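PDB 1QNR: endo-1,4-b-d-mannanase from Trichoderma reesei, which catalyses, as a family 5 glycoside hydrolase, the internal cleavage of beta-1,4-linked mannan chains. Local coordinates for residues R54-N59 against L166-R171; I108-N113 against K146-V151; N25-S30 against S115-I120; A139-Y144 against V181-S186. One frame throughout, in Å; residues are numbered along the deposited sequence.

Contact 1 (R54-N59 against L166-R171); sequences RVWGFN and LGNEPR. With BMA (beta-D-mannopyranose), chain B; BMA (beta-D-mannopyranose), chain C.
Asn168 is gripped from one side by Arg54 and packed from another by Trp56, and these three buried side chains form the dense end of the contact. Arg54 NH2 donates to Asn168 OD1 over 2.9 Å at an N-H...O angle of 156°, although the guanidinium and amide planes are turned 53° apart. The extended first torsion of Asn168 (chi1 179°) carries its amide out to the indole, CG lying 3.5 Å from Trp56 CH2. The same indole turns CZ3 against a face of the Arg54 guanidinium, and salt bridges from Arg54 to Glu165 and Glu276 further limit how that group can turn. Beyond Asn168 the segments part. Glu169 and Arg171 turn instead to the two mannose units, where contact with 54-59 has ended. In one of its two modelled conformers, Glu169 OE1 accepts from O4 of one mannose at 2.8 Å. The Arg171 guanidinium meets O2 of the second mannose at its edge, with NH1 and NH2 each 3.0 Å from that O2. Asn168, Glu169 and Pro170 form the Asn-Glu-Pro motif at the mouth of the family 5 TIM barrel, where the glutamate is probably the acid/base, as in relatives.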
loop_
_atom_site.group_PDB
_atom_site.type_symbol
_atom_site.label_atom_id
_atom_site.label_comp_id
_atom_site.label_asym_id
_atom_site.label_seq_id
_atom_site.Cartn_x
_atom_site.Cartn_y
_atom_site.Cartn_z
ATOM N N ARG A 54 -0.719 -6.301 -0.917
ATOM C CA ARG A 54 -0.878 -5.063 -0.085
ATOM C C ARG A 54 -2.203 -5.169 0.658
ATOM O O ARG A 54 -3.275 -5.357 0.019
ATOM C CB ARG A 54 -0.713 -3.846 -0.996
ATOM C CG ARG A 54 -0.785 -2.511 -0.179
ATOM C CD ARG A 54 -0.113 -1.409 -1.040
ATOM N NE ARG A 54 -0.313 -0.044 -0.476
ATOM C CZ ARG A 54 -1.336 0.775 -0.825
ATOM N NH1 ARG A 54 -2.302 0.351 -1.657
ATOM N NH2 ARG A 54 -1.307 2.027 -0.349
ATOM N N VAL A 55 -2.181 -5.088 2.004
ATOM C CA VAL A 55 -3.432 -5.283 2.862
ATOM C C VAL A 55 -3.542 -4.080 3.784
ATOM O O VAL A 55 -2.496 -3.497 4.178
ATOM C CB VAL A 55 -3.345 -6.630 3.637
ATOM C CG1 VAL A 55 -3.174 -7.809 2.653
ATOM C CG2 VAL A 55 -2.234 -6.662 4.700
ATOM N N TRP A 56 -4.773 -3.727 4.228
ATOM C CA TRP A 56 -4.842 -2.572 5.204
ATOM C C TRP A 56 -4.337 -2.989 6.584
ATOM O O TRP A 56 -4.715 -4.017 7.164
ATOM C CB TRP A 56 -6.280 -2.040 5.315
ATOM C CG TRP A 56 -6.740 -1.171 4.148
ATOM C CD1 TRP A 56 -8.020 -0.669 4.092
ATOM C CD2 TRP A 56 -6.032 -0.649 2.992
ATOM N NE1 TRP A 56 -8.128 0.171 3.002
ATOM C CE2 TRP A 56 -6.948 0.180 2.298
ATOM C CE3 TRP A 56 -4.714 -0.830 2.477
ATOM C CZ2 TRP A 56 -6.611 0.902 1.129
ATOM C CZ3 TRP A 56 -4.416 -0.108 1.280
ATOM C CH2 TRP A 56 -5.343 0.750 0.580
ATOM N N GLY A 57 -3.527 -2.106 7.209
ATOM C CA GLY A 57 -3.092 -2.331 8.606
ATOM C C GLY A 57 -3.830 -1.464 9.602
ATOM O O GLY A 57 -3.363 -1.361 10.779
ATOM N N PHE A 58 -4.997 -0.937 9.220
ATOM C CA PHE A 58 -5.819 -0.059 10.017
ATOM C C PHE A 58 -7.304 -0.399 9.849
ATOM O O PHE A 58 -7.728 -0.969 8.842
ATOM C CB PHE A 58 -5.627 1.454 9.565
ATOM C CG PHE A 58 -5.840 1.680 8.059
ATOM C CD1 PHE A 58 -7.163 1.861 7.557
ATOM C CD2 PHE A 58 -4.782 1.678 7.169
ATOM C CE1 PHE A 58 -7.339 2.029 6.185
ATOM C CE2 PHE A 58 -4.956 1.878 5.786
ATOM C CZ PHE A 58 -6.253 2.047 5.301
ATOM N N ASN A 59 -8.056 -0.005 10.916
ATOM C CA ASN A 59 -9.538 -0.035 10.853
ATOM C C ASN A 59 -9.981 0.782 12.073
ATOM O O ASN A 59 -10.102 0.321 13.227
ATOM C CB ASN A 59 -10.062 -1.513 10.877
ATOM C CG ASN A 59 -11.549 -1.577 10.578
ATOM O OD1 ASN A 59 -12.305 -0.682 10.964
ATOM N ND2 ASN A 59 -12.052 -2.634 9.906
ATOM N N LEU A 166 3.831 4.218 5.652
ATOM C CA LEU A 166 3.326 5.232 6.592
ATOM C C LEU A 166 1.837 5.444 6.420
ATOM O O LEU A 166 1.133 5.591 7.478
ATOM C CB LEU A 166 4.149 6.524 6.449
ATOM C CG LEU A 166 5.675 6.419 6.592
ATOM C CD1 LEU A 166 6.258 7.856 6.782
ATOM C CD2 LEU A 166 6.104 5.475 7.701
ATOM N N GLY A 167 1.274 5.495 5.202
ATOM C CA GLY A 167 -0.192 5.606 5.095
ATOM C C GLY A 167 -0.585 5.255 3.662
ATOM O O GLY A 167 0.244 5.094 2.746
ATOM N N ASN A 168 -1.921 5.122 3.489
ATOM C CA ASN A 168 -2.451 4.993 2.123
ATOM C C ASN A 168 -2.687 6.402 1.531
ATOM O O ASN A 168 -3.626 7.097 1.990
ATOM C CB ASN A 168 -3.759 4.230 2.104
ATOM C CG ASN A 168 -4.341 4.121 0.676
ATOM O OD1 ASN A 168 -3.654 3.697 -0.279
ATOM N ND2 ASN A 168 -5.595 4.533 0.552
ATOM N N GLU A 169 -1.909 6.780 0.510
ATOM C CA GLU A 169 -2.133 8.031 -0.277
ATOM C C GLU A 169 -2.090 9.280 0.568
ATOM O O GLU A 169 -2.950 10.176 0.393
ATOM C CB GLU A 169 -3.472 7.992 -1.115
ATOM C CG GLU A 169 -3.459 6.697 -1.973
ATOM C CD GLU A 169 -4.559 6.664 -2.996
ATOM O OE1 GLU A 169 -5.620 7.300 -2.856
ATOM O OE2 GLU A 169 -4.400 5.865 -3.949
ATOM N N PRO A 170 -1.125 9.504 1.480
ATOM C CA PRO A 170 -1.081 10.755 2.262
ATOM C C PRO A 170 -1.071 11.975 1.333
ATOM O O PRO A 170 -0.298 12.022 0.355
ATOM C CB PRO A 170 0.231 10.659 3.044
ATOM C CG PRO A 170 1.035 9.603 2.348
ATOM C CD PRO A 170 0.049 8.609 1.763
ATOM N N ARG A 171 -1.904 12.977 1.669
ATOM C CA ARG A 171 -1.932 14.266 0.972
ATOM C C ARG A 171 -2.021 15.371 2.013
ATOM O O ARG A 171 -2.477 15.141 3.154
ATOM C CB ARG A 171 -3.136 14.436 0.020
ATOM C CG ARG A 171 -3.184 13.415 -1.152
ATOM C CD ARG A 171 -4.425 13.830 -1.987
ATOM N NE ARG A 171 -4.553 12.993 -3.182
ATOM C CZ ARG A 171 -5.428 13.256 -4.186
ATOM N NH1 ARG A 171 -6.246 14.312 -4.085
ATOM N NH2 ARG A 171 -5.455 12.413 -5.206
HETATM C C1 BMA B . -9.419 10.491 -4.684
HETATM C C2 BMA B . -10.458 9.633 -3.922
HETATM C C3 BMA B . -9.778 8.416 -3.289
HETATM C C4 BMA B . -8.910 7.696 -4.313
HETATM C C5 BMA B . -7.952 8.630 -5.057
HETATM C C6 BMA B . -7.333 7.938 -6.325
HETATM O O2 BMA B . -11.479 9.170 -4.819
HETATM O O3 BMA B . -10.682 7.522 -2.698
HETATM O O4 BMA B . -8.197 6.664 -3.613
HETATM O O5 BMA B . -8.753 9.689 -5.711
HETATM O O6 BMA B . -6.382 8.932 -6.724
HETATM C C1 BMA C . -9.358 15.017 -7.466
HETATM C C2 BMA C . -8.344 13.869 -7.656
HETATM C C3 BMA C . -8.918 12.510 -7.194
HETATM C C4 BMA C . -9.455 12.634 -5.765
HETATM C C5 BMA C . -10.463 13.825 -5.663
HETATM C C6 BMA C . -11.212 13.970 -4.363
HETATM O O1 BMA C . -8.726 16.257 -7.782
HETATM O O2 BMA C . -7.143 14.159 -6.924
HETATM O O3 BMA C . -7.793 11.592 -7.179
HETATM O O4 BMA C . -10.161 11.495 -5.337
HETATM O O5 BMA C . -9.698 15.029 -6.028
HETATM O O6 BMA C . -10.517 14.562 -3.271
#

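Contact 2 (I108-N113 against K146-V151); sequences IPFVNN and KYVQAV
Phe110, just past the end of strand 105-109, and Val148, on helix 138-155, bring their backbones nearest, with 6.5 Å between the two CA atoms. The Phe110 ring lies to one side of this closest approach, against the helix. Val148 CG2 sits over one face of its ring, displaced toward the rim, in a CH-pi contact 4.1 Å from the centroid and 25° off the ring normal. With CG1 of Val148 anti to the backbone N (chi1 171°), CG2 falls beside that nitrogen and above the ring, while CG1 reaches the CE2 and CZ corner. This is the interior of a beta-alpha-beta crossover of the TIM barrel: helix 138-155 comes between the parallel neighbours 105-109 and 161-165, and covers them from outside. One turn further on, Val151 CG1 meets the edge of the Phe110 ring, 4.0 Å from CE1. Tyr147 CE2 lies 3.7 Å from Phe110 O, the ring approaching obliquely, and the Tyr147 hydroxyl is hydrogen-bonded to Gly57 O. Val191 of helix 178-194 touches both Phe110 and Val148.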
loop_
_atom_site.group_PDB
_atom_site.type_symbol
_atom_site.label_atom_id
_atom_site.label_comp_id
_atom_site.label_asym_id
_atom_site.label_seq_id
_atom_site.Cartn_x
_atom_site.Cartn_y
_atom_site.Cartn_z
ATOM N N ILE A 108 2.095 -3.171 4.383
ATOM C CA ILE A 108 1.050 -2.829 5.357
ATOM C C ILE A 108 1.091 -1.355 5.779
ATOM O O ILE A 108 2.001 -0.913 6.523
ATOM C CB ILE A 108 1.207 -3.725 6.642
ATOM C CG1 ILE A 108 1.180 -5.223 6.289
ATOM C CG2 ILE A 108 0.076 -3.385 7.648
ATOM C CD1 ILE A 108 1.292 -6.180 7.486
ATOM N N PRO A 109 0.133 -0.542 5.286
ATOM C CA PRO A 109 0.024 0.871 5.706
ATOM C C PRO A 109 -0.718 1.010 7.032
ATOM O O PRO A 109 -1.651 0.256 7.352
ATOM C CB PRO A 109 -0.785 1.560 4.533
ATOM C CG PRO A 109 -1.634 0.393 4.032
ATOM C CD PRO A 109 -0.749 -0.848 4.129
ATOM N N PHE A 110 -0.349 2.071 7.825
ATOM C CA PHE A 110 -0.860 2.282 9.177
ATOM C C PHE A 110 -2.072 3.193 9.329
ATOM O O PHE A 110 -2.704 3.104 10.400
ATOM C CB PHE A 110 0.265 2.837 10.112
ATOM C CG PHE A 110 1.530 2.008 10.170
ATOM C CD1 PHE A 110 1.489 0.694 10.666
ATOM C CD2 PHE A 110 2.747 2.558 9.766
ATOM C CE1 PHE A 110 2.658 -0.049 10.758
ATOM C CE2 PHE A 110 3.918 1.780 9.849
ATOM C CZ PHE A 110 3.887 0.484 10.356
ATOM N N VAL A 111 -2.372 4.016 8.330
ATOM C CA VAL A 111 -3.531 4.952 8.403
ATOM C C VAL A 111 -3.968 5.215 6.945
ATOM O O VAL A 111 -3.167 5.119 5.993
ATOM C CB VAL A 111 -3.153 6.274 9.125
ATOM C CG1 VAL A 111 -2.116 7.084 8.351
ATOM C CG2 VAL A 111 -4.393 7.118 9.484
ATOM N N ASN A 112 -5.236 5.611 6.791
ATOM C CA ASN A 112 -5.748 6.023 5.456
ATOM C C ASN A 112 -5.798 7.574 5.375
ATOM O O ASN A 112 -6.269 8.215 6.342
ATOM C CB ASN A 112 -7.182 5.502 5.285
ATOM C CG ASN A 112 -7.572 5.393 3.795
ATOM O OD1 ASN A 112 -6.869 5.811 2.872
ATOM N ND2 ASN A 112 -8.713 4.746 3.536
ATOM N N ASN A 113 -5.379 8.128 4.203
ATOM C CA ASN A 113 -5.636 9.566 4.005
ATOM C C ASN A 113 -7.148 9.797 3.937
ATOM O O ASN A 113 -7.679 10.803 4.454
ATOM C CB ASN A 113 -4.994 10.028 2.684
ATOM C CG ASN A 113 -5.122 11.534 2.485
ATOM O OD1 ASN A 113 -4.416 12.282 3.188
ATOM N ND2 ASN A 113 -5.920 12.019 1.535
ATOM N N LYS A 146 1.413 5.438 18.883
ATOM C CA LYS A 146 1.108 4.294 19.771
ATOM C C LYS A 146 0.521 3.159 18.928
ATOM O O LYS A 146 0.851 1.972 19.166
ATOM C CB LYS A 146 0.086 4.697 20.855
ATOM C CG LYS A 146 0.621 5.517 22.010
ATOM C CD LYS A 146 -0.485 5.710 23.081
ATOM C CE LYS A 146 -0.811 4.434 23.793
ATOM N NZ LYS A 146 -1.407 4.641 25.158
ATOM N N TYR A 147 -0.292 3.478 17.906
ATOM C CA TYR A 147 -0.840 2.396 17.026
ATOM C C TYR A 147 0.220 1.804 16.134
ATOM O O TYR A 147 0.296 0.559 16.037
ATOM C CB TYR A 147 -2.015 3.042 16.161
ATOM C CG TYR A 147 -2.670 1.936 15.340
ATOM C CD1 TYR A 147 -3.446 0.960 16.011
ATOM C CD2 TYR A 147 -2.494 1.848 13.964
ATOM C CE1 TYR A 147 -4.006 -0.099 15.309
ATOM C CE2 TYR A 147 -3.066 0.777 13.252
ATOM C CZ TYR A 147 -3.748 -0.190 13.938
ATOM O OH TYR A 147 -4.310 -1.295 13.229
ATOM N N VAL A 148 1.112 2.582 15.552
ATOM C CA VAL A 148 2.289 2.067 14.826
ATOM C C VAL A 148 3.043 1.077 15.720
ATOM O O VAL A 148 3.451 -0.021 15.249
ATOM C CB VAL A 148 3.197 3.226 14.345
ATOM C CG1 VAL A 148 4.526 2.702 13.788
ATOM C CG2 VAL A 148 2.510 4.082 13.275
ATOM N N GLN A 149 3.361 1.505 16.969
ATOM C CA GLN A 149 4.091 0.506 17.809
ATOM C C GLN A 149 3.309 -0.779 18.019
ATOM O O GLN A 149 3.968 -1.884 18.055
ATOM C CB GLN A 149 4.472 1.200 19.157
ATOM C CG GLN A 149 5.394 0.325 20.014
ATOM C CD GLN A 149 4.812 -0.752 20.869
ATOM O OE1 GLN A 149 3.628 -0.801 21.249
ATOM N NE2 GLN A 149 5.641 -1.733 21.284
ATOM N N ALA A 150 2.007 -0.666 18.220
ATOM C CA ALA A 150 1.213 -1.909 18.466
ATOM C C ALA A 150 1.217 -2.823 17.256
ATOM O O ALA A 150 1.198 -4.057 17.456
ATOM C CB ALA A 150 -0.216 -1.503 18.829
ATOM N N VAL A 151 1.253 -2.272 16.012
ATOM C CA VAL A 151 1.276 -3.178 14.855
ATOM C C VAL A 151 2.666 -3.688 14.567
ATOM O O VAL A 151 2.910 -4.929 14.475
ATOM C CB VAL A 151 0.735 -2.425 13.601
ATOM C CG1 VAL A 151 0.885 -3.289 12.306
ATOM C CG2 VAL A 151 -0.771 -2.069 13.804
#

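Contact 3 (N25-S30 against S115-I120); sequences NCYWCS and SDYGGI
Tyr27 offers the CE1 edge of its ring to the phenol end of Tyr117, whose OH lies close to the Tyr27 ring plane, 3.5 Å from CE1. Tyr117 CE2 approaches the same Tyr27 CE1 at 3.6 Å. The side chains cross at about a right angle and the ring planes stand 47° apart, an oblique pair. Tyr27 CG is wedged between its own backbone N and carbonyl carbon (chi1 79°), which stands the ring up toward Tyr117; Trp28 CB packs on one face of it. Next in the chain, the Trp28 indole has Cys26 SG of the Cys26-Cys29 disulfide over the centre of one face. Tyr117 occupies the third position of a type II turn from Ser115 to Gly118, and its ring also meets Phe31. A serine at Tyr117 would probably leave the CE1 edge of Tyr27 without its neighbour and open a gap between the two loops at the mouth of the TIM barrel. The hydroxyls do not bond to each other: Tyr27 OH pairs with Asn319 ND2 instead. The join therefore rests on van der Waals contact between the CE1 edge of Tyr27 and the phenol end of Tyr117, while a third loop, through Asn319, holds the polar end of Tyr27.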
loop_
_atom_site.group_PDB
_atom_site.type_symbol
_atom_site.label_atom_id
_atom_site.label_comp_id
_atom_site.label_asym_id
_atom_site.label_seq_id
_atom_site.Cartn_x
_atom_site.Cartn_y
_atom_site.Cartn_z
ATOM N N ASN A 25 -3.157 -5.766 -4.909
ATOM C CA ASN A 25 -3.775 -5.148 -3.738
ATOM C C ASN A 25 -4.968 -5.964 -3.272
ATOM O O ASN A 25 -5.807 -6.404 -4.112
ATOM C CB ASN A 25 -4.328 -3.709 -4.075
ATOM C CG ASN A 25 -3.163 -2.742 -4.172
ATOM O OD1 ASN A 25 -2.701 -2.107 -3.195
ATOM N ND2 ASN A 25 -2.589 -2.558 -5.389
ATOM N N CYS A 26 -5.035 -6.256 -1.968
ATOM C CA CYS A 26 -6.173 -6.961 -1.341
ATOM C C CYS A 26 -6.474 -6.334 -0.005
ATOM O O CYS A 26 -6.192 -6.867 1.090
ATOM C CB CYS A 26 -5.842 -8.459 -1.208
ATOM S SG CYS A 26 -7.340 -9.395 -0.581
ATOM N N TYR A 27 -7.024 -5.085 -0.014
ATOM C CA TYR A 27 -7.209 -4.345 1.245
ATOM C C TYR A 27 -8.046 -5.153 2.219
ATOM O O TYR A 27 -7.785 -5.115 3.451
ATOM C CB TYR A 27 -7.795 -2.909 1.039
ATOM C CG TYR A 27 -9.301 -2.874 0.796
ATOM C CD1 TYR A 27 -10.187 -2.860 1.900
ATOM C CD2 TYR A 27 -9.810 -2.846 -0.485
ATOM C CE1 TYR A 27 -11.573 -2.876 1.646
ATOM C CE2 TYR A 27 -11.182 -2.841 -0.740
ATOM C CZ TYR A 27 -12.025 -2.840 0.357
ATOM O OH TYR A 27 -13.427 -2.827 0.129
ATOM N N TRP A 28 -9.032 -5.840 1.642
ATOM C CA TRP A 28 -10.132 -6.457 2.398
ATOM C C TRP A 28 -9.722 -7.798 3.004
ATOM O O TRP A 28 -10.396 -8.344 3.922
ATOM C CB TRP A 28 -11.341 -6.618 1.427
ATOM C CG TRP A 28 -11.016 -7.239 0.084
ATOM C CD1 TRP A 28 -10.810 -6.552 -1.088
ATOM C CD2 TRP A 28 -10.850 -8.659 -0.257
ATOM N NE1 TRP A 28 -10.486 -7.466 -2.124
ATOM C CE2 TRP A 28 -10.520 -8.749 -1.621
ATOM C CE3 TRP A 28 -10.942 -9.878 0.489
ATOM C CZ2 TRP A 28 -10.336 -9.955 -2.334
ATOM C CZ3 TRP A 28 -10.696 -11.085 -0.213
ATOM C CH2 TRP A 28 -10.398 -11.094 -1.586
ATOM N N CYS A 29 -8.545 -8.312 2.603
ATOM C CA CYS A 29 -8.068 -9.570 3.179
ATOM C C CYS A 29 -7.891 -9.478 4.702
ATOM O O CYS A 29 -8.153 -10.393 5.513
ATOM C CB CYS A 29 -6.667 -9.870 2.495
ATOM S SG CYS A 29 -6.749 -10.722 0.818
ATOM N N SER A 30 -7.489 -8.246 5.165
ATOM C CA SER A 30 -7.276 -8.015 6.616
ATOM C C SER A 30 -8.519 -8.083 7.483
ATOM O O SER A 30 -8.354 -8.143 8.718
ATOM C CB SER A 30 -6.765 -6.514 6.822
ATOM O OG SER A 30 -5.550 -6.432 6.051
ATOM N N SER A 115 -11.471 8.678 4.204
ATOM C CA SER A 115 -12.314 8.317 5.351
ATOM C C SER A 115 -12.812 6.885 5.401
ATOM O O SER A 115 -13.428 6.453 6.356
ATOM C CB SER A 115 -13.495 9.354 5.460
ATOM O OG SER A 115 -12.861 10.598 5.691
ATOM N N ASP A 116 -12.418 6.065 4.378
ATOM C CA ASP A 116 -12.773 4.676 4.395
ATOM C C ASP A 116 -12.060 3.962 5.545
ATOM O O ASP A 116 -10.799 4.039 5.591
ATOM C CB ASP A 116 -12.464 3.985 3.034
ATOM C CG ASP A 116 -13.045 4.841 1.868
ATOM O OD1 ASP A 116 -14.277 4.953 1.725
ATOM O OD2 ASP A 116 -12.281 5.450 1.105
ATOM N N TYR A 117 -12.751 3.201 6.403
ATOM C CA TYR A 117 -12.146 2.547 7.564
ATOM C C TYR A 117 -11.498 3.606 8.480
ATOM O O TYR A 117 -10.464 3.349 9.132
ATOM C CB TYR A 117 -11.232 1.374 7.163
ATOM C CG TYR A 117 -11.969 0.383 6.299
ATOM C CD1 TYR A 117 -12.871 -0.532 6.869
ATOM C CD2 TYR A 117 -11.868 0.393 4.911
ATOM C CE1 TYR A 117 -13.642 -1.415 6.107
ATOM C CE2 TYR A 117 -12.657 -0.476 4.115
ATOM C CZ TYR A 117 -13.504 -1.337 4.740
ATOM O OH TYR A 117 -14.230 -2.253 3.915
ATOM N N GLY A 118 -12.188 4.761 8.600
ATOM C CA GLY A 118 -11.856 5.822 9.569
ATOM C C GLY A 118 -10.972 6.912 9.028
ATOM O O GLY A 118 -11.375 8.060 8.797
ATOM N N GLY A 119 -9.676 6.607 8.827
ATOM C CA GLY A 119 -8.730 7.525 8.213
ATOM C C GLY A 119 -8.343 8.675 9.146
ATOM O O GLY A 119 -8.736 8.781 10.328
ATOM N N ILE A 120 -7.667 9.677 8.519
ATOM C CA ILE A 120 -7.297 10.953 9.137
ATOM C C ILE A 120 -8.596 11.540 9.742
ATOM O O ILE A 120 -8.533 12.134 10.844
ATOM C CB ILE A 120 -6.624 11.915 8.131
ATOM C CG1 ILE A 120 -5.164 11.415 7.949
ATOM C CG2 ILE A 120 -6.681 13.384 8.641
ATOM C CD1 ILE A 120 -4.311 12.192 6.927
#

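Contact 4 (A139-Y144 against V181-S186); sequences AAQTQY and VQWATS
The indole of Trp183 receives Gln141 OE1 at its edge, exactly in the ring plane, while the Tyr144 ring comes in obliquely at the benzo end and the ring of Tyr135 meets the indole edge-to-face. The contact ties two helices of the TIM barrel's outer layer, 138-155 and 178-194, which flank strand 161-165 in the chain. Trp183 NE1 donates to Gln141 OE1 over 2.9 Å, bent to 142° at the hydrogen. The amide stands nearly perpendicular to the indole, and the donor lies 45° above the carbonyl plane, off the lone pairs. A bend at chi2 (-56°) helps bring the Gln141 amide round to the indole, and NE2 is tied to Trp134 O. Tyr144 CE2 packs 3.9 Å from Trp183 CZ2; its hydroxyl, 3.7 Å from that same Trp183 CZ2, is hydrogen-bonded to Leu166 O. With a leucine in place of Trp183, Gln141 OE1 would probably lose its donor from the other helix, and Tyr144 the indole packed against the end of its ring. Farther round the second helix, Thr185 OG1 donates to Val181 O at 2.8 Å, reaching that carbonyl from the face opposite to Thr185 N.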
loop_
_atom_site.group_PDB
_atom_site.type_symbol
_atom_site.label_atom_id
_atom_site.label_comp_id
_atom_site.label_asym_id
_atom_site.label_seq_id
_atom_site.Cartn_x
_atom_site.Cartn_y
_atom_site.Cartn_z
ATOM N N ALA A 139 -1.805 15.508 20.016
ATOM C CA ALA A 139 -2.582 14.361 20.521
ATOM C C ALA A 139 -2.820 13.353 19.402
ATOM O O ALA A 139 -2.748 12.125 19.659
ATOM C CB ALA A 139 -3.908 14.878 21.066
ATOM N N ALA A 140 -3.096 13.813 18.171
ATOM C CA ALA A 140 -3.339 12.813 17.071
ATOM C C ALA A 140 -2.053 12.060 16.759
ATOM O O ALA A 140 -2.127 10.804 16.563
ATOM C CB ALA A 140 -3.842 13.554 15.812
ATOM N N GLN A 141 -0.905 12.756 16.677
ATOM C CA GLN A 141 0.349 12.042 16.329
ATOM C C GLN A 141 0.796 11.123 17.469
ATOM O O GLN A 141 1.363 10.067 17.178
ATOM C CB GLN A 141 1.447 13.086 15.988
ATOM C CG GLN A 141 1.200 13.798 14.643
ATOM C CD GLN A 141 1.063 12.809 13.471
ATOM O OE1 GLN A 141 1.925 11.937 13.275
ATOM N NE2 GLN A 141 -0.041 12.969 12.718
ATOM N N THR A 142 0.529 11.513 18.759
ATOM C CA THR A 142 0.876 10.634 19.863
ATOM C C THR A 142 0.103 9.326 19.804
ATOM O O THR A 142 0.660 8.207 19.944
ATOM C CB THR A 142 0.598 11.347 21.213
ATOM O OG1 THR A 142 1.554 12.440 21.253
ATOM C CG2 THR A 142 0.896 10.437 22.407
ATOM N N GLN A 143 -1.205 9.359 19.494
ATOM C CA GLN A 143 -1.984 8.128 19.320
ATOM C C GLN A 143 -1.615 7.372 18.054
ATOM O O GLN A 143 -1.480 6.112 18.142
ATOM C CB GLN A 143 -3.510 8.417 19.397
ATOM C CG GLN A 143 -4.338 7.145 19.447
ATOM C CD GLN A 143 -4.102 6.261 20.650
ATOM O OE1 GLN A 143 -3.824 6.763 21.764
ATOM N NE2 GLN A 143 -4.201 4.925 20.537
ATOM N N TYR A 144 -1.388 8.026 16.925
ATOM C CA TYR A 144 -0.921 7.348 15.687
ATOM C C TYR A 144 0.364 6.578 15.984
ATOM O O TYR A 144 0.512 5.400 15.531
ATOM C CB TYR A 144 -0.735 8.368 14.558
ATOM C CG TYR A 144 -0.007 7.873 13.319
ATOM C CD1 TYR A 144 -0.630 7.030 12.367
ATOM C CD2 TYR A 144 1.296 8.315 13.051
ATOM C CE1 TYR A 144 0.077 6.584 11.244
ATOM C CE2 TYR A 144 1.992 7.905 11.899
ATOM C CZ TYR A 144 1.374 7.005 11.021
ATOM O OH TYR A 144 2.135 6.635 9.901
ATOM N N VAL A 181 7.247 16.258 4.074
ATOM C CA VAL A 181 8.671 15.831 4.183
ATOM C C VAL A 181 9.050 15.684 5.650
ATOM O O VAL A 181 9.672 14.665 6.034
ATOM C CB VAL A 181 9.593 16.823 3.462
ATOM C CG1 VAL A 181 11.050 16.448 3.748
ATOM C CG2 VAL A 181 9.382 16.824 1.929
ATOM N N GLN A 182 8.743 16.660 6.510
ATOM C CA GLN A 182 9.158 16.586 7.917
ATOM C C GLN A 182 8.417 15.507 8.676
ATOM O O GLN A 182 9.060 14.772 9.470
ATOM C CB GLN A 182 9.029 17.957 8.683
ATOM C CG GLN A 182 9.905 19.086 8.088
ATOM C CD GLN A 182 11.341 18.681 7.854
ATOM O OE1 GLN A 182 12.015 18.036 8.725
ATOM N NE2 GLN A 182 11.907 18.917 6.661
ATOM N N TRP A 183 7.124 15.295 8.411
ATOM C CA TRP A 183 6.380 14.211 9.102
ATOM C C TRP A 183 6.911 12.844 8.641
ATOM O O TRP A 183 7.187 11.968 9.505
ATOM C CB TRP A 183 4.899 14.381 8.687
ATOM C CG TRP A 183 4.015 13.237 9.157
ATOM C CD1 TRP A 183 3.468 13.077 10.427
ATOM C CD2 TRP A 183 3.544 12.116 8.370
ATOM N NE1 TRP A 183 2.765 11.895 10.498
ATOM C CE2 TRP A 183 2.806 11.298 9.232
ATOM C CE3 TRP A 183 3.747 11.741 7.029
ATOM C CZ2 TRP A 183 2.185 10.146 8.756
ATOM C CZ3 TRP A 183 3.119 10.551 6.574
ATOM C CH2 TRP A 183 2.354 9.749 7.452
ATOM N N ALA A 184 7.111 12.644 7.330
ATOM C CA ALA A 184 7.596 11.336 6.879
ATOM C C ALA A 184 9.004 11.031 7.358
ATOM O O ALA A 184 9.329 9.861 7.678
ATOM C CB ALA A 184 7.536 11.264 5.342
ATOM N N THR A 185 9.848 12.087 7.476
ATOM C CA THR A 185 11.197 11.888 8.013
ATOM C C THR A 185 11.099 11.414 9.454
ATOM O O THR A 185 11.762 10.362 9.841
ATOM C CB THR A 185 11.975 13.245 7.912
ATOM O OG1 THR A 185 12.162 13.597 6.556
ATOM C CG2 THR A 185 13.355 13.152 8.588
ATOM N N SER A 186 10.367 12.089 10.323
ATOM C CA SER A 186 10.260 11.701 11.731
ATOM C C SER A 186 9.583 10.348 11.941
ATOM O O SER A 186 10.077 9.499 12.756
ATOM C CB SER A 186 9.460 12.784 12.503
ATOM O OG SER A 186 9.517 12.432 13.883
#

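From the N terminus, contact 3 opens first, in the loop after strand 21-25, and contact 1 second, after strand 52-54. Contact 2 then opens at the end of strand 105-109, just before contact 3 closes at 115-120, the first loop to be completed. Contact 4 opens on helix 138-155; contact 2 closes on that helix, contact 1 after strand 161-165, and contact 4 last, on helix 178-194. Contact 2 is thus nested inside contact 1, contacts 3 and 4 each cross both of these, and contacts 3 and 4 follow in series. Together they join the loops at the catalytic end of the barrel to one another and to its outer helices 138-155 and 178-194.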